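Local structure of putative Chlorite dismutase TA0507 (Thermoplasma acidophilum, 3DTZ) at residues 23-28 with 86-91; 30-35 with 105-110; 72-77 with 227-232; 113-118 with 183-188. The protein is of unknown function but is probably a heme-binding oxidoreductase of the chlorite dismutase family. All coordinates share one frame; numbering follows the deposited sequence. Where two conformers were deposited one is given.

Contact 1. Residues 23-28 with 86-91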
loop_
_atom_site.group_PDB
_atom_site.type_symbol
_atom_site.label_atom_id
_atom_site.label_comp_id
_atom_site.label_asym_id
_atom_site.label_seq_id
_atom_site.Cartn_x
_atom_site.Cartn_y
_atom_site.Cartn_z
ATOM N N GLU D 23 3.237 19.391 29.448
ATOM C CA GLU D 23 3.321 18.058 28.819
ATOM C C GLU D 23 4.595 17.941 28.016
ATOM O O GLU D 23 5.116 18.949 27.543
ATOM C CB GLU D 23 2.132 17.785 27.870
ATOM C CG GLU D 23 0.776 17.866 28.507
ATOM C CD GLU D 23 0.167 19.269 28.419
ATOM O OE1 GLU D 23 0.894 20.265 28.204
ATOM O OE2 GLU D 23 -1.072 19.362 28.541
ATOM N N ILE D 24 5.073 16.715 27.811
ATOM C CA ILE D 24 6.305 16.524 27.049
ATOM C C ILE D 24 5.937 15.847 25.725
ATOM O O ILE D 24 5.312 14.783 25.737
ATOM C CB ILE D 24 7.346 15.666 27.800
ATOM C CG1 ILE D 24 7.631 16.216 29.219
ATOM C CG2 ILE D 24 8.662 15.580 26.953
ATOM C CD1 ILE D 24 8.505 15.314 30.087
ATOM N N TYR D 25 6.331 16.461 24.597
ATOM C CA TYR D 25 6.082 15.906 23.249
ATOM C C TYR D 25 7.289 15.110 22.800
ATOM O O TYR D 25 8.409 15.365 23.234
ATOM C CB TYR D 25 5.876 17.026 22.224
ATOM C CG TYR D 25 4.647 17.861 22.490
ATOM C CD1 TYR D 25 3.419 17.510 21.930
ATOM C CD2 TYR D 25 4.717 19.015 23.292
ATOM C CE1 TYR D 25 2.266 18.286 22.175
ATOM C CE2 TYR D 25 3.592 19.784 23.553
ATOM C CZ TYR D 25 2.369 19.418 22.990
ATOM O OH TYR D 25 1.254 20.180 23.228
ATOM N N THR D 26 7.069 14.125 21.949
ATOM C CA THR D 26 8.197 13.396 21.366
ATOM C C THR D 26 7.910 13.034 19.910
ATOM O O THR D 26 6.745 12.893 19.505
ATOM C CB THR D 26 8.577 12.158 22.193
ATOM O OG1 THR D 26 9.799 11.602 21.686
ATOM C CG2 THR D 26 7.430 11.095 22.184
ATOM N N SER D 27 8.991 12.881 19.137
ATOM C CA SER D 27 8.855 12.425 17.757
ATOM C C SER D 27 9.888 11.368 17.460
ATOM O O SER D 27 11.007 11.425 17.978
ATOM C CB SER D 27 9.030 13.590 16.781
ATOM O OG SER D 27 7.838 14.358 16.693
ATOM N N VAL D 28 9.492 10.417 16.619
ATOM C CA VAL D 28 10.439 9.457 16.076
ATOM C C VAL D 28 10.341 9.639 14.549
ATOM O O VAL D 28 9.241 9.612 14.003
ATOM C CB VAL D 28 10.065 8.016 16.467
ATOM C CG1 VAL D 28 11.044 7.032 15.827
ATOM C CG2 VAL D 28 10.064 7.860 18.051
ATOM N N ARG D 86 9.053 20.000 25.707
ATOM C CA ARG D 86 7.756 20.507 26.148
ATOM C C ARG D 86 7.209 21.545 25.179
ATOM O O ARG D 86 6.029 21.882 25.249
ATOM C CB ARG D 86 7.839 21.094 27.569
ATOM C CG ARG D 86 8.037 20.030 28.631
ATOM C CD ARG D 86 7.849 20.556 30.047
ATOM N NE ARG D 86 7.851 19.429 30.980
ATOM C CZ ARG D 86 8.930 18.926 31.579
ATOM N NH1 ARG D 86 10.136 19.460 31.386
ATOM N NH2 ARG D 86 8.798 17.879 32.400
ATOM N N ASN D 87 8.058 22.021 24.266
ATOM C CA ASN D 87 7.695 23.136 23.360
ATOM C C ASN D 87 7.272 22.622 21.979
ATOM O O ASN D 87 8.119 22.168 21.204
ATOM C CB ASN D 87 8.859 24.133 23.216
ATOM C CG ASN D 87 8.441 25.437 22.517
ATOM O OD1 ASN D 87 7.509 25.459 21.716
ATOM N ND2 ASN D 87 9.127 26.528 22.846
ATOM N N PRO D 88 5.974 22.734 21.652
ATOM C CA PRO D 88 5.482 22.214 20.366
ATOM C C PRO D 88 6.024 22.970 19.145
ATOM O O PRO D 88 6.083 22.406 18.053
ATOM C CB PRO D 88 3.957 22.327 20.488
ATOM C CG PRO D 88 3.716 23.371 21.495
ATOM C CD PRO D 88 4.906 23.369 22.443
ATOM N N ASP D 89 6.445 24.218 19.356
ATOM C CA ASP D 89 7.137 25.043 18.355
ATOM C C ASP D 89 8.526 24.493 18.085
ATOM O O ASP D 89 8.960 24.402 16.940
ATOM C CB ASP D 89 7.188 26.518 18.835
ATOM C CG ASP D 89 8.006 27.442 17.907
ATOM O OD1 ASP D 89 7.746 27.460 16.680
ATOM O OD2 ASP D 89 8.899 28.168 18.423
ATOM N N LEU D 90 9.226 24.096 19.136
ATOM C CA LEU D 90 10.486 23.391 18.948
ATOM C C LEU D 90 10.301 22.059 18.233
ATOM O O LEU D 90 11.195 21.621 17.532
ATOM C CB LEU D 90 11.226 23.214 20.273
ATOM C CG LEU D 90 11.708 24.524 20.941
ATOM C CD1 LEU D 90 12.535 24.160 22.134
ATOM C CD2 LEU D 90 12.517 25.377 19.954
HETATM N N MSE D 91 9.152 21.410 18.414
HETATM C CA MSE D 91 8.931 20.103 17.775
HETATM C C MSE D 91 8.806 20.271 16.252
HETATM O O MSE D 91 9.367 19.483 15.482
HETATM C CB MSE D 91 7.698 19.379 18.370
HETATM C CG MSE D 91 7.866 18.979 19.868
HETATM SE SE MSE D 91 9.431 17.850 20.173
HETATM C CE MSE D 91 8.810 16.182 19.453
HETATM O O HOH W 1 4.108 21.521 27.042
HETATM O O HOH W 2 8.642 16.874 15.471
#

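Contact 2. Residues 30-35 with 105-110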
loop_
_atom_site.group_PDB
_atom_site.type_symbol
_atom_site.label_atom_id
_atom_site.label_comp_id
_atom_site.label_asym_id
_atom_site.label_seq_id
_atom_site.Cartn_x
_atom_site.Cartn_y
_atom_site.Cartn_z
ATOM N N SER D 30 12.221 8.360 10.735
ATOM C CA SER D 30 13.201 7.494 10.079
ATOM C C SER D 30 13.383 7.905 8.614
ATOM O O SER D 30 12.461 8.460 8.003
ATOM C CB SER D 30 12.829 6.022 10.228
ATOM O OG SER D 30 11.632 5.712 9.518
ATOM N N TYR D 31 14.597 7.705 8.104
ATOM C CA TYR D 31 14.954 8.121 6.757
ATOM C C TYR D 31 15.763 7.051 6.080
ATOM O O TYR D 31 16.516 6.317 6.726
ATOM C CB TYR D 31 15.796 9.413 6.797
ATOM C CG TYR D 31 15.002 10.646 7.131
ATOM C CD1 TYR D 31 14.754 10.994 8.483
ATOM C CD2 TYR D 31 14.477 11.445 6.130
ATOM C CE1 TYR D 31 13.991 12.120 8.817
ATOM C CE2 TYR D 31 13.710 12.591 6.442
ATOM C CZ TYR D 31 13.485 12.914 7.780
ATOM O OH TYR D 31 12.742 14.015 8.080
ATOM N N ARG D 32 15.650 7.017 4.759
ATOM C CA ARG D 32 16.389 6.086 3.950
ATOM C C ARG D 32 17.104 6.864 2.870
ATOM O O ARG D 32 16.474 7.631 2.118
ATOM C CB ARG D 32 15.444 5.085 3.312
ATOM C CG ARG D 32 16.176 3.915 2.585
ATOM C CD ARG D 32 15.184 2.928 2.002
ATOM N NE ARG D 32 14.351 3.515 0.991
ATOM C CZ ARG D 32 13.068 3.859 1.215
ATOM N NH1 ARG D 32 12.444 3.615 2.410
ATOM N NH2 ARG D 32 12.395 4.411 0.241
ATOM N N LEU D 33 18.416 6.640 2.783
ATOM C CA LEU D 33 19.233 7.231 1.714
ATOM C C LEU D 33 18.741 6.800 0.329
ATOM O O LEU D 33 18.451 5.617 0.094
ATOM C CB LEU D 33 20.719 6.843 1.894
ATOM C CG LEU D 33 21.387 7.367 3.168
ATOM C CD1 LEU D 33 22.839 6.922 3.159
ATOM C CD2 LEU D 33 21.330 8.913 3.215
ATOM N N LEU D 34 18.613 7.774 -0.575
ATOM C CA LEU D 34 18.157 7.515 -1.943
ATOM C C LEU D 34 19.072 6.548 -2.687
ATOM O O LEU D 34 20.285 6.641 -2.599
ATOM C CB LEU D 34 18.042 8.822 -2.738
ATOM C CG LEU D 34 16.921 9.741 -2.209
ATOM C CD1 LEU D 34 16.897 11.033 -3.018
ATOM C CD2 LEU D 34 15.579 9.038 -2.256
ATOM N N GLU D 35 18.456 5.610 -3.408
ATOM C CA GLU D 35 19.173 4.581 -4.158
ATOM C C GLU D 35 19.462 5.106 -5.562
ATOM O O GLU D 35 18.878 6.104 -5.988
ATOM C CB GLU D 35 18.337 3.297 -4.247
ATOM C CG GLU D 35 17.966 2.673 -2.905
ATOM C CD GLU D 35 16.732 3.308 -2.261
ATOM O OE1 GLU D 35 16.097 4.202 -2.866
ATOM O OE2 GLU D 35 16.391 2.895 -1.148
ATOM N N ILE D 105 19.240 14.042 -0.021
ATOM C CA ILE D 105 19.844 12.706 -0.142
ATOM C C ILE D 105 18.985 11.529 0.329
ATOM O O ILE D 105 19.438 10.381 0.291
ATOM C CB ILE D 105 21.216 12.626 0.611
ATOM C CG1 ILE D 105 21.030 12.899 2.110
ATOM C CG2 ILE D 105 22.215 13.601 -0.046
ATOM C CD1 ILE D 105 22.213 12.489 2.985
ATOM N N ALA D 106 17.802 11.799 0.870
ATOM C CA ALA D 106 17.046 10.731 1.532
ATOM C C ALA D 106 15.555 11.011 1.545
ATOM O O ALA D 106 15.133 12.141 1.316
ATOM C CB ALA D 106 17.523 10.585 2.967
ATOM N N VAL D 107 14.764 9.978 1.800
ATOM C CA VAL D 107 13.324 10.168 1.994
ATOM C C VAL D 107 12.913 9.643 3.372
ATOM O O VAL D 107 13.546 8.732 3.895
ATOM C CB VAL D 107 12.520 9.440 0.888
ATOM C CG1 VAL D 107 12.668 7.935 0.997
ATOM C CG2 VAL D 107 11.052 9.869 0.926
ATOM N N SER D 108 11.876 10.217 3.962
ATOM C CA SER D 108 11.447 9.720 5.263
ATOM C C SER D 108 10.618 8.482 5.078
ATOM O O SER D 108 9.762 8.422 4.186
ATOM C CB SER D 108 10.667 10.768 6.039
ATOM O OG SER D 108 10.308 10.287 7.336
ATOM N N SER D 109 10.867 7.486 5.923
ATOM C CA SER D 109 10.069 6.263 5.892
ATOM C C SER D 109 9.055 6.150 7.046
ATOM O O SER D 109 8.169 5.273 7.011
ATOM C CB SER D 109 11.012 5.057 5.877
ATOM O OG SER D 109 11.880 5.140 6.990
ATOM N N PHE D 110 9.148 7.042 8.036
ATOM C CA PHE D 110 8.194 7.043 9.158
ATOM C C PHE D 110 8.306 8.349 9.919
ATOM O O PHE D 110 9.396 8.910 10.047
ATOM C CB PHE D 110 8.562 5.929 10.178
ATOM C CG PHE D 110 7.639 5.891 11.375
ATOM C CD1 PHE D 110 6.387 5.271 11.265
ATOM C CD2 PHE D 110 8.015 6.463 12.593
ATOM C CE1 PHE D 110 5.509 5.236 12.368
ATOM C CE2 PHE D 110 7.158 6.439 13.714
ATOM C CZ PHE D 110 5.910 5.829 13.610
#

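Contact 3. Residues 72-77 with 227-232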
loop_
_atom_site.group_PDB
_atom_site.type_symbol
_atom_site.label_atom_id
_atom_site.label_comp_id
_atom_site.label_asym_id
_atom_site.label_seq_id
_atom_site.Cartn_x
_atom_site.Cartn_y
_atom_site.Cartn_z
ATOM N N SER D 72 19.656 1.444 11.792
ATOM C CA SER D 72 18.427 0.695 11.653
ATOM C C SER D 72 18.693 -0.716 11.203
ATOM O O SER D 72 19.419 -0.925 10.228
ATOM C CB SER D 72 17.514 1.408 10.628
ATOM O OG SER D 72 16.467 0.563 10.124
ATOM N N TYR D 73 18.059 -1.677 11.870
ATOM C CA TYR D 73 18.067 -3.054 11.419
ATOM C C TYR D 73 17.191 -3.280 10.158
ATOM O O TYR D 73 17.446 -4.201 9.392
ATOM C CB TYR D 73 17.643 -3.996 12.556
ATOM C CG TYR D 73 18.763 -4.277 13.530
ATOM C CD1 TYR D 73 19.036 -3.405 14.585
ATOM C CD2 TYR D 73 19.594 -5.388 13.357
ATOM C CE1 TYR D 73 20.101 -3.675 15.487
ATOM C CE2 TYR D 73 20.667 -5.649 14.240
ATOM C CZ TYR D 73 20.893 -4.790 15.307
ATOM O OH TYR D 73 21.936 -5.016 16.182
ATOM N N ARG D 74 16.190 -2.443 9.926
ATOM C CA ARG D 74 15.319 -2.626 8.756
ATOM C C ARG D 74 15.959 -1.994 7.547
ATOM O O ARG D 74 16.513 -0.903 7.655
ATOM C CB ARG D 74 14.004 -1.885 8.991
ATOM C CG ARG D 74 13.178 -2.411 10.149
ATOM C CD ARG D 74 12.048 -1.367 10.458
ATOM N NE ARG D 74 11.057 -1.345 9.380
ATOM C CZ ARG D 74 9.870 -1.940 9.419
ATOM N NH1 ARG D 74 9.463 -2.606 10.506
ATOM N NH2 ARG D 74 9.081 -1.859 8.373
ATOM N N THR D 75 15.856 -2.647 6.384
ATOM C CA THR D 75 16.370 -2.016 5.156
ATOM C C THR D 75 15.561 -0.788 4.660
ATOM O O THR D 75 16.092 0.032 3.876
ATOM C CB THR D 75 16.570 -3.035 4.031
ATOM O OG1 THR D 75 15.319 -3.682 3.773
ATOM C CG2 THR D 75 17.617 -4.057 4.423
ATOM N N ASP D 76 14.322 -0.620 5.140
ATOM C CA ASP D 76 13.535 0.526 4.694
ATOM C C ASP D 76 13.915 1.840 5.385
ATOM O O ASP D 76 13.354 2.889 5.071
ATOM C CB ASP D 76 12.027 0.254 4.712
ATOM C CG ASP D 76 11.470 -0.037 6.094
ATOM O OD1 ASP D 76 12.172 0.040 7.106
ATOM O OD2 ASP D 76 10.255 -0.317 6.164
ATOM N N SER D 77 14.904 1.770 6.278
ATOM C CA SER D 77 15.522 2.972 6.907
ATOM C C SER D 77 17.015 2.786 7.115
ATOM O O SER D 77 17.471 1.676 7.408
ATOM C CB SER D 77 14.904 3.237 8.295
ATOM O OG SER D 77 13.521 3.559 8.119
ATOM N N PRO D 227 4.880 0.113 11.640
ATOM C CA PRO D 227 6.118 -0.660 11.641
ATOM C C PRO D 227 6.706 -0.716 13.041
ATOM O O PRO D 227 6.555 0.245 13.785
ATOM C CB PRO D 227 7.057 0.184 10.769
ATOM C CG PRO D 227 6.591 1.634 11.012
ATOM C CD PRO D 227 5.073 1.464 11.071
ATOM N N ILE D 228 7.390 -1.814 13.383
ATOM C CA ILE D 228 8.226 -1.822 14.565
ATOM C C ILE D 228 9.647 -1.456 14.137
ATOM O O ILE D 228 10.269 -2.158 13.318
ATOM C CB ILE D 228 8.191 -3.192 15.301
ATOM C CG1 ILE D 228 6.758 -3.512 15.742
ATOM C CG2 ILE D 228 9.174 -3.196 16.494
ATOM C CD1 ILE D 228 6.646 -4.685 16.760
ATOM N N LEU D 229 10.143 -0.344 14.674
ATOM C CA LEU D 229 11.489 0.136 14.384
ATOM C C LEU D 229 12.444 -0.378 15.460
ATOM O O LEU D 229 12.141 -0.289 16.638
ATOM C CB LEU D 229 11.516 1.660 14.391
ATOM C CG LEU D 229 10.566 2.381 13.405
ATOM C CD1 LEU D 229 10.844 3.835 13.400
ATOM C CD2 LEU D 229 10.727 1.823 12.015
ATOM N N LEU D 230 13.571 -0.944 15.040
ATOM C CA LEU D 230 14.596 -1.411 15.984
ATOM C C LEU D 230 15.883 -0.747 15.573
ATOM O O LEU D 230 16.328 -0.910 14.427
ATOM C CB LEU D 230 14.753 -2.936 15.892
ATOM C CG LEU D 230 15.893 -3.546 16.708
ATOM C CD1 LEU D 230 15.645 -3.339 18.208
ATOM C CD2 LEU D 230 16.089 -5.037 16.384
ATOM N N GLY D 231 16.471 -0.005 16.515
ATOM C CA GLY D 231 17.662 0.781 16.269
ATOM C C GLY D 231 18.818 0.462 17.208
ATOM O O GLY D 231 18.618 -0.042 18.326
ATOM N N ARG D 232 20.029 0.747 16.727
ATOM C CA ARG D 232 21.263 0.568 17.493
ATOM C C ARG D 232 21.839 1.977 17.681
ATOM O O ARG D 232 22.055 2.701 16.699
ATOM C CB ARG D 232 22.229 -0.344 16.726
ATOM C CG ARG D 232 23.733 -0.229 17.151
ATOM C CD ARG D 232 24.066 -0.876 18.463
ATOM N NE ARG D 232 25.496 -0.623 18.710
ATOM C CZ ARG D 232 26.510 -1.336 18.211
ATOM N NH1 ARG D 232 26.300 -2.431 17.482
ATOM N NH2 ARG D 232 27.757 -0.965 18.481
HETATM O O HOH W 3 14.682 -0.227 12.148
#

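Contact 4. Residues 113-118 with 183-188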
loop_
_atom_site.group_PDB
_atom_site.type_symbol
_atom_site.label_atom_id
_atom_site.label_comp_id
_atom_site.label_asym_id
_atom_site.label_seq_id
_atom_site.Cartn_x
_atom_site.Cartn_y
_atom_site.Cartn_z
ATOM N N ILE D 113 4.320 11.938 16.065
ATOM C CA ILE D 113 4.363 13.008 17.067
ATOM C C ILE D 113 3.346 12.600 18.124
ATOM O O ILE D 113 2.203 12.227 17.822
ATOM C CB ILE D 113 4.048 14.414 16.464
ATOM C CG1 ILE D 113 3.937 15.489 17.553
ATOM C CG2 ILE D 113 2.707 14.416 15.672
ATOM C CD1 ILE D 113 5.230 15.976 18.089
ATOM N N SER D 114 3.776 12.606 19.374
ATOM C CA SER D 114 2.939 12.068 20.435
ATOM C C SER D 114 3.356 12.715 21.763
ATOM O O SER D 114 4.335 13.488 21.811
ATOM C CB SER D 114 3.082 10.554 20.506
ATOM O OG SER D 114 4.424 10.183 20.737
ATOM N N ILE D 115 2.625 12.384 22.826
ATOM C CA ILE D 115 2.809 13.049 24.125
ATOM C C ILE D 115 3.063 11.986 25.170
ATOM O O ILE D 115 2.282 11.060 25.277
ATOM C CB ILE D 115 1.516 13.822 24.504
ATOM C CG1 ILE D 115 1.261 14.945 23.505
ATOM C CG2 ILE D 115 1.618 14.435 25.900
ATOM C CD1 ILE D 115 -0.173 14.905 23.009
ATOM N N TYR D 116 4.117 12.116 25.971
ATOM C CA TYR D 116 4.392 11.098 26.996
ATOM C C TYR D 116 3.258 11.006 28.045
ATOM O O TYR D 116 2.781 12.028 28.538
ATOM C CB TYR D 116 5.696 11.432 27.749
ATOM C CG TYR D 116 6.948 11.207 26.942
ATOM C CD1 TYR D 116 7.488 9.925 26.781
ATOM C CD2 TYR D 116 7.593 12.292 26.332
ATOM C CE1 TYR D 116 8.674 9.737 26.003
ATOM C CE2 TYR D 116 8.764 12.137 25.575
ATOM C CZ TYR D 116 9.304 10.863 25.424
ATOM O OH TYR D 116 10.442 10.722 24.674
ATOM N N ASP D 117 2.856 9.776 28.381
ATOM C CA ASP D 117 2.023 9.536 29.537
ATOM C C ASP D 117 2.981 9.369 30.731
ATOM O O ASP D 117 3.674 8.355 30.849
ATOM C CB ASP D 117 1.181 8.274 29.325
ATOM C CG ASP D 117 0.340 7.913 30.547
ATOM O OD1 ASP D 117 0.356 8.660 31.558
ATOM O OD2 ASP D 117 -0.344 6.858 30.482
ATOM N N GLU D 118 3.040 10.366 31.603
ATOM C CA GLU D 118 3.996 10.288 32.740
ATOM C C GLU D 118 3.444 9.534 33.947
ATOM O O GLU D 118 4.152 9.350 34.941
ATOM C CB GLU D 118 4.440 11.686 33.156
ATOM C CG GLU D 118 5.052 12.474 32.000
ATOM C CD GLU D 118 5.461 13.889 32.381
ATOM O OE1 GLU D 118 6.080 14.086 33.461
ATOM O OE2 GLU D 118 5.146 14.801 31.581
ATOM N N THR D 183 5.216 5.072 27.345
ATOM C CA THR D 183 3.954 5.088 26.626
ATOM C C THR D 183 3.645 6.530 26.255
ATOM O O THR D 183 3.736 7.446 27.100
ATOM C CB THR D 183 2.797 4.519 27.486
ATOM O OG1 THR D 183 3.055 3.133 27.763
ATOM C CG2 THR D 183 1.493 4.624 26.729
ATOM N N THR D 184 3.286 6.736 24.997
ATOM C CA THR D 184 2.990 8.080 24.536
ATOM C C THR D 184 1.650 8.010 23.807
ATOM O O THR D 184 1.300 6.949 23.237
ATOM C CB THR D 184 4.095 8.662 23.594
ATOM O OG1 THR D 184 3.988 8.088 22.273
ATOM C CG2 THR D 184 5.518 8.466 24.178
ATOM N N TYR D 185 0.920 9.116 23.835
ATOM C CA TYR D 185 -0.407 9.140 23.224
ATOM C C TYR D 185 -0.507 10.116 22.072
ATOM O O TYR D 185 0.129 11.173 22.069
ATOM C CB TYR D 185 -1.518 9.346 24.239
ATOM C CG TYR D 185 -1.480 10.613 25.047
ATOM C CD1 TYR D 185 -0.749 10.685 26.257
ATOM C CD2 TYR D 185 -2.212 11.740 24.651
ATOM C CE1 TYR D 185 -0.731 11.869 27.028
ATOM C CE2 TYR D 185 -2.198 12.932 25.424
ATOM C CZ TYR D 185 -1.472 12.983 26.604
ATOM O OH TYR D 185 -1.477 14.165 27.349
ATOM N N SER D 186 -1.313 9.742 21.095
ATOM C CA SER D 186 -1.445 10.552 19.882
ATOM C C SER D 186 -2.897 10.574 19.371
ATOM O O SER D 186 -3.117 10.873 18.205
ATOM C CB SER D 186 -0.453 10.081 18.801
ATOM O OG SER D 186 -0.603 8.709 18.543
ATOM N N PHE D 187 -3.877 10.293 20.241
ATOM C CA PHE D 187 -5.314 10.469 19.883
ATOM C C PHE D 187 -5.534 11.801 19.197
ATOM O O PHE D 187 -5.061 12.831 19.676
ATOM C CB PHE D 187 -6.238 10.434 21.106
ATOM C CG PHE D 187 -6.195 9.141 21.843
ATOM C CD1 PHE D 187 -7.015 8.093 21.445
ATOM C CD2 PHE D 187 -5.329 8.970 22.933
ATOM C CE1 PHE D 187 -6.994 6.867 22.118
ATOM C CE2 PHE D 187 -5.295 7.747 23.617
ATOM C CZ PHE D 187 -6.150 6.700 23.207
ATOM N N GLY D 188 -6.190 11.758 18.041
ATOM C CA GLY D 188 -6.612 12.991 17.370
ATOM C C GLY D 188 -5.509 13.740 16.630
ATOM O O GLY D 188 -5.808 14.762 15.994
HETATM O O HOH W 4 5.352 6.208 30.058
#

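Contact 1. Residues 23-28 with 86-91
The ring of Tyr-25 has Pro-88 over one face, with CB of the proline 4.0 Å above the ring plane and set toward the rim. At the edge of the same ring, in its plane, lies the backbone O of Arg-86, 3.6 Å from Tyr-25 CE2. The guanidinium of Arg-86 is the second flat group. Ile-24 covers one of its faces, with Ile-24 CD1 3.5 Å from Arg-86 NH2. This is helix-on-sheet packing in the α+β half of a chlorite dismutase-like fold. The first turn of helix 88-102 rests on the start of strand 25-33.

Met-91, a selenomethionine, points from the helix to the strand. Its chain bends at both chi2 (-57°) and chi3 (-74°), which brings the methyl in against the strand backbone. CG packs on Tyr-25 CB, and CE reaches the backbone between Thr-26 and Ser-27. The extended chain of Arg-86 runs past the carbonyl of Glu-23, and its guanidinium forms a salt bridge with Glu-129. The hydroxyl of Tyr-25 bonds to the backbone N of Ala-204 of a second subunit, so the contact also lies at a subunit interface.

Asn-87 is the N-cap of the helix. Its OD1 accepts from Asp-89 N at 2.9 Å and, weakly, from Leu-90 N. The polar links between the two segments run through water. One water donates to the carbonyl oxygens of Glu-23 and Arg-86. Another donates to Ser-27 OG at 2.9 Å and to Met-91 O at 2.7 Å.

Contact 2. Residues 30-35 with 105-110
Tyr-31 lays one face of its ring over Ser-108. The serine CB makes a CH-pi contact, 4.0 Å from the centroid of the Tyr-31 ring and nearer its rim than its middle. The Tyr-31 hydroxyl bonds to Gln-99 of helix 88-102. With the ring cut back to an alanine here, Ser-108 CB would probably lose its cover and Gln-99 this partner.

Ser-30 O takes two bonds. Ser-108 OG comes nearly along the C=O axis at 2.9 Å from Ser-30 O, while Ser-109 N donates from above the carbonyl plane. Ser-108 OG also bonds to Thr-75 OG1 of a second subunit. The bonds sit at a beta bulge: strands 25-33 and 106-116 pair antiparallel, and their register slips by one between Ser-30 and Tyr-31. Ser-30 OG and Ser-109 OG share a hydrogen bond of 2.6 Å. Ser-109 OG also bonds to Ser-77.

Arg-32 and Val-107 lie side by side, with Val-107 CG1 over a guanidinium face, 3.6 Å from Arg-32 NH2. The arginine chain bends at chi3 (63°), its NE meets Glu-35 OE2 in a salt bridge, and its NH1 bonds to Asp-76 O. Leu-33 CD2 packs on Ile-105 CD1 at 3.7 Å.

Contact 3. Residues 72-77 with 227-232
Arg-74 spreads its guanidinium over Pro-227, whose CB lies 3.4 Å above the plane and toward its rim. The arginine chain bends at chi3 (70°). The bend turns the guanidinium back toward Asp-76. NE and NH2 grip the Asp-76 carboxylate side-on, one nitrogen to each oxygen, and both bonds lie in the guanidinium plane. Arg-74 NH1 donates at 3.0 Å to Ile-228 O from above that carbonyl's plane. The same nitrogen forms a salt bridge with Asp-191 of a third subunit. A methionine in its place would probably leave both aspartates without their positive mate and Ile-228 O without this donor.

The contact lies where the antiparallel pairing of strands 64-72 and 229-234 ends. Ser-72 and Gly-231 form a non-hydrogen-bonded pair. The chain of 72-77 then peels away into a type I turn from Arg-74 to Ser-77. At the point of parting, Tyr-73 N gives a straight bond to Leu-230 O (175° at the hydrogen).

The Tyr-73 ring meets that same oxygen at its edge. Leu-230 reaches the ring because its CG is anti to the backbone N (chi1 174°), which brings CG to 3.8 Å from Tyr-73 CD1. Leu-230 CD2 makes an off-centre CH-pi contact. The Tyr-73 hydroxyl bonds to Pro-88 O of the third subunit. Ser-72 OG donates to Arg-74 O, and a water joins it to Leu-230 N.

Contact 4. Residues 113-118 with 183-188
Ile-115 and Tyr-185 form an antiparallel hydrogen-bonded pair, with Ile-115 N to Tyr-185 O at 2.9 Å and Tyr-185 N to Ile-115 O at 2.8 Å, while the short strand segments run at 122° to each other.

The side chains of Ile-115 and Tyr-185 share one face of the sheet. Tyr-185 holds its CG between the backbone N and the carbonyl carbon (chi1 60°), which folds the ring across its neighbour. Ile-115 CB sits over the ring face in a CH-pi contact, 3.8 Å from the Tyr-185 centroid and 15° off the normal. The branches of the isoleucine divide the ring between them: CG2 lies by CZ and OH, and CD1 by CE2. Ser-207 of a second subunit packs against both residues.

Strand 106-116 is paired with 25-33 along one side and with 180-185 along the other, and so carries the curled antiparallel sheet from one part of the chain to the next. The two parts resemble the paired ferredoxin-like halves of chlorite dismutases.

On the other face, Tyr-116 and Thr-184 form a non-hydrogen-bonded pair. Thr-184 CG2 runs beside Tyr-116 and comes within 3.6 Å of its CD1. The Tyr-116 hydroxyl bonds to Ser-84 and Thr-26. Ser-114 OG and Thr-184 OG1 approach to 2.6 Å in a hydrogen bond, and Thr-184 OG1 also bonds to Val-195 O on the next strand. At the far end Asp-117 N bonds to Thr-183 O, and a water donates to Asp-117 O and accepts from Thr-183 N.

Contacts 1, 3 and 4 are buried, and contact 2 is partly so. Contacts 1 and 2 share strand 25-33, and contacts 2 and 4 share strand 106-116. The centres of contacts 1 and 4 are about 10 Å apart, and backbone bonds such as Thr-26 N to Ser-114 O join them. Contacts 2 and 3 meet through polar groups, with Arg-32 NH1 on Asp-76 O. Contact 1 sets a helix on a sheet through apolar groups and water, whereas contacts 2 and 4 are strand pairs held by backbone bonds. In contact 3 an arginine, held by an aspartate of its own turn, bonds to a backbone carbonyl across it. All four touch other subunits of the five-chain assembly.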